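Local coordinates for peptidase (Yersinia bercovieri, PDB 5NYW), which is an Anbu (ancestral beta-subunit) protein of the proteasome and HslV family, an Ntn-hydrolase relative whose own function is not established, at residues Val59-Arg64 with Val91-Asn96. Sequence-based numbering, arbitrary orientation.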
loop_
_atom_site.group_PDB
_atom_site.type_symbol
_atom_site.label_atom_id
_atom_site.label_comp_id
_atom_site.label_asym_id
_atom_site.label_seq_id
_atom_site.Cartn_x
_atom_site.Cartn_y
_atom_site.Cartn_z
ATOM N N VAL L 59 7.607 -34.596 -2.426
ATOM C CA VAL L 59 7.832 -35.844 -3.136
ATOM C C VAL L 59 6.525 -36.396 -3.733
ATOM O O VAL L 59 6.491 -36.786 -4.900
ATOM C CB VAL L 59 8.466 -36.892 -2.216
ATOM C CG1 VAL L 59 8.428 -38.269 -2.863
ATOM C CG2 VAL L 59 9.896 -36.496 -1.872
ATOM N N SER L 60 5.437 -36.369 -2.969
ATOM C CA SER L 60 4.179 -36.895 -3.479
ATOM C C SER L 60 3.699 -36.094 -4.697
ATOM O O SER L 60 3.262 -36.687 -5.680
ATOM C CB SER L 60 3.110 -36.896 -2.384
ATOM O OG SER L 60 3.293 -37.961 -1.468
ATOM N N LEU L 61 3.808 -34.763 -4.645
ATOM C CA LEU L 61 3.403 -33.913 -5.764
ATOM C C LEU L 61 4.279 -34.148 -7.003
ATOM O O LEU L 61 3.781 -34.122 -8.121
ATOM C CB LEU L 61 3.419 -32.422 -5.380
ATOM C CG LEU L 61 2.276 -31.832 -4.532
ATOM C CD1 LEU L 61 2.524 -30.363 -4.245
ATOM C CD2 LEU L 61 0.902 -32.021 -5.169
ATOM N N LEU L 62 5.583 -34.340 -6.810
ATOM C CA LEU L 62 6.492 -34.614 -7.929
ATOM C C LEU L 62 6.199 -35.950 -8.599
ATOM O O LEU L 62 6.264 -36.058 -9.828
ATOM C CB LEU L 62 7.944 -34.605 -7.466
ATOM C CG LEU L 62 8.527 -33.247 -7.102
ATOM C CD1 LEU L 62 9.848 -33.411 -6.380
ATOM C CD2 LEU L 62 8.724 -32.447 -8.360
ATOM N N GLN L 63 5.892 -36.956 -7.778
ATOM C CA GLN L 63 5.589 -38.312 -8.230
ATOM C C GLN L 63 4.287 -38.345 -9.017
ATOM O O GLN L 63 4.182 -39.011 -10.044
ATOM C CB GLN L 63 5.475 -39.249 -7.035
ATOM C CG GLN L 63 6.797 -39.566 -6.362
ATOM C CD GLN L 63 6.597 -40.286 -5.048
ATOM O OE1 GLN L 63 5.537 -40.180 -4.430
ATOM N NE2 GLN L 63 7.627 -40.989 -4.591
ATOM N N ARG L 64 3.290 -37.624 -8.520
ATOM C CA ARG L 64 1.980 -37.569 -9.167
ATOM C C ARG L 64 2.045 -36.859 -10.521
ATOM O O ARG L 64 1.442 -37.303 -11.498
ATOM C CB ARG L 64 0.968 -36.863 -8.248
ATOM C CG ARG L 64 -0.255 -37.690 -7.861
ATOM C CD ARG L 64 -1.153 -37.944 -9.056
ATOM N NE ARG L 64 -1.054 -36.874 -10.053
ATOM C CZ ARG L 64 -1.613 -36.898 -11.262
ATOM N NH1 ARG L 64 -1.444 -35.874 -12.092
ATOM N NH2 ARG L 64 -2.334 -37.942 -11.641
ATOM N N VAL L 91 8.812 -26.752 -3.717
ATOM C CA VAL L 91 9.089 -26.356 -2.335
ATOM C C VAL L 91 8.286 -25.123 -1.886
ATOM O O VAL L 91 7.612 -25.169 -0.850
ATOM C CB VAL L 91 10.581 -26.076 -2.112
ATOM C CG1 VAL L 91 10.773 -25.356 -0.804
ATOM C CG2 VAL L 91 11.370 -27.378 -2.126
ATOM N N ARG L 92 8.332 -24.044 -2.671
ATOM C CA ARG L 92 7.581 -22.814 -2.355
ATOM C C ARG L 92 6.065 -23.043 -2.347
ATOM O O ARG L 92 5.362 -22.514 -1.487
ATOM C CB ARG L 92 7.919 -21.684 -3.347
ATOM C CG ARG L 92 9.282 -21.042 -3.136
ATOM C CD ARG L 92 9.557 -19.805 -4.043
ATOM N NE ARG L 92 9.694 -20.112 -5.473
ATOM C CZ ARG L 92 10.864 -20.341 -6.084
ATOM N NH1 ARG L 92 12.004 -20.353 -5.385
ATOM N NH2 ARG L 92 10.902 -20.600 -7.390
ATOM N N GLU L 93 5.575 -23.838 -3.296
ATOM C CA GLU L 93 4.151 -24.166 -3.397
ATOM C C GLU L 93 3.608 -24.832 -2.137
ATOM O O GLU L 93 2.536 -24.482 -1.640
ATOM C CB GLU L 93 3.914 -25.096 -4.585
ATOM C CG GLU L 93 2.513 -25.647 -4.660
ATOM C CD GLU L 93 2.372 -26.736 -5.718
ATOM O OE1 GLU L 93 1.268 -27.295 -5.854
ATOM O OE2 GLU L 93 3.368 -27.061 -6.395
ATOM N N VAL L 94 4.335 -25.837 -1.659
ATOM C CA VAL L 94 3.931 -26.585 -0.480
ATOM C C VAL L 94 4.040 -25.756 0.808
ATOM O O VAL L 94 3.121 -25.764 1.624
ATOM C CB VAL L 94 4.760 -27.858 -0.358
ATOM C CG1 VAL L 94 4.541 -28.525 0.993
ATOM C CG2 VAL L 94 4.413 -28.785 -1.513
ATOM N N ILE L 95 5.130 -25.006 0.973
ATOM C CA ILE L 95 5.291 -24.191 2.179
ATOM C C ILE L 95 4.240 -23.083 2.289
ATOM O O ILE L 95 3.624 -22.901 3.346
ATOM C CB ILE L 95 6.691 -23.559 2.243
ATOM C CG1 ILE L 95 7.718 -24.641 2.539
ATOM C CG2 ILE L 95 6.766 -22.503 3.338
ATOM C CD1 ILE L 95 9.130 -24.130 2.616
ATOM N N ASN L 96 3.998 -22.383 1.187
ATOM C CA ASN L 96 3.015 -21.311 1.184
ATOM C C ASN L 96 1.606 -21.849 1.403
ATOM O O ASN L 96 0.767 -21.177 2.009
ATOM C CB ASN L 96 3.103 -20.501 -0.106
ATOM C CG ASN L 96 4.354 -19.636 -0.157
ATOM O OD1 ASN L 96 5.086 -19.518 0.834
ATOM N ND2 ASN L 96 4.585 -18.999 -1.297
#
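Leu61 and Val94 mark where the helical segments 59-64 and 91-96 come closest, with 9.0 Å between Leu61 CA and Val94 CA, a spacing at which backbones stay apart and side chains make the contact. One methyl group carries it. Leu61 CD1 lies 3.7 Å from Val94 CG2, which is apolar packing, and also 3.7 Å from Glu93 OE1, a van der Waals touch without a bond. The first torsion of Leu61 sets CG opposite the carbonyl carbon (chi1 -77°), and the second places CD1 anti to CA (chi2 178°), out toward the other helix. Leucine suits this place because it is long enough to meet its partners across that backbone separation, in a small contact that buries 97 Å² over both sides. Val94 is buried, and its short, apolar, beta-branched side chain fits between the helices against Thr54, Ser57 and Ile58; it passes alongside that of Leu61, running the other way, and presents CG2 to it. Glu93 approaches from the opposite direction, CG anti to its backbone N (chi1 172°) and the chain extended beyond, which lays the carboxylate beside the leucine methyl on its way to Arg65. A long, charged side chain suits this partly exposed place: no hydrogen bond links the segments, but Arg65 NH2 forms a salt bridge with Glu93 OE1 and ties the end of helix 52-65 to helix 80-98. The contact thus joins two helices in one of the two helical layers of the four-layer alpha-beta-beta-alpha sandwich known for this family. Helix 52-65 touches strand 33-38, an edge strand of the five-stranded sheet within this chain, through Val59 and Gln63, while Tyr81 of a second subunit packs on Ser60 and Leu61.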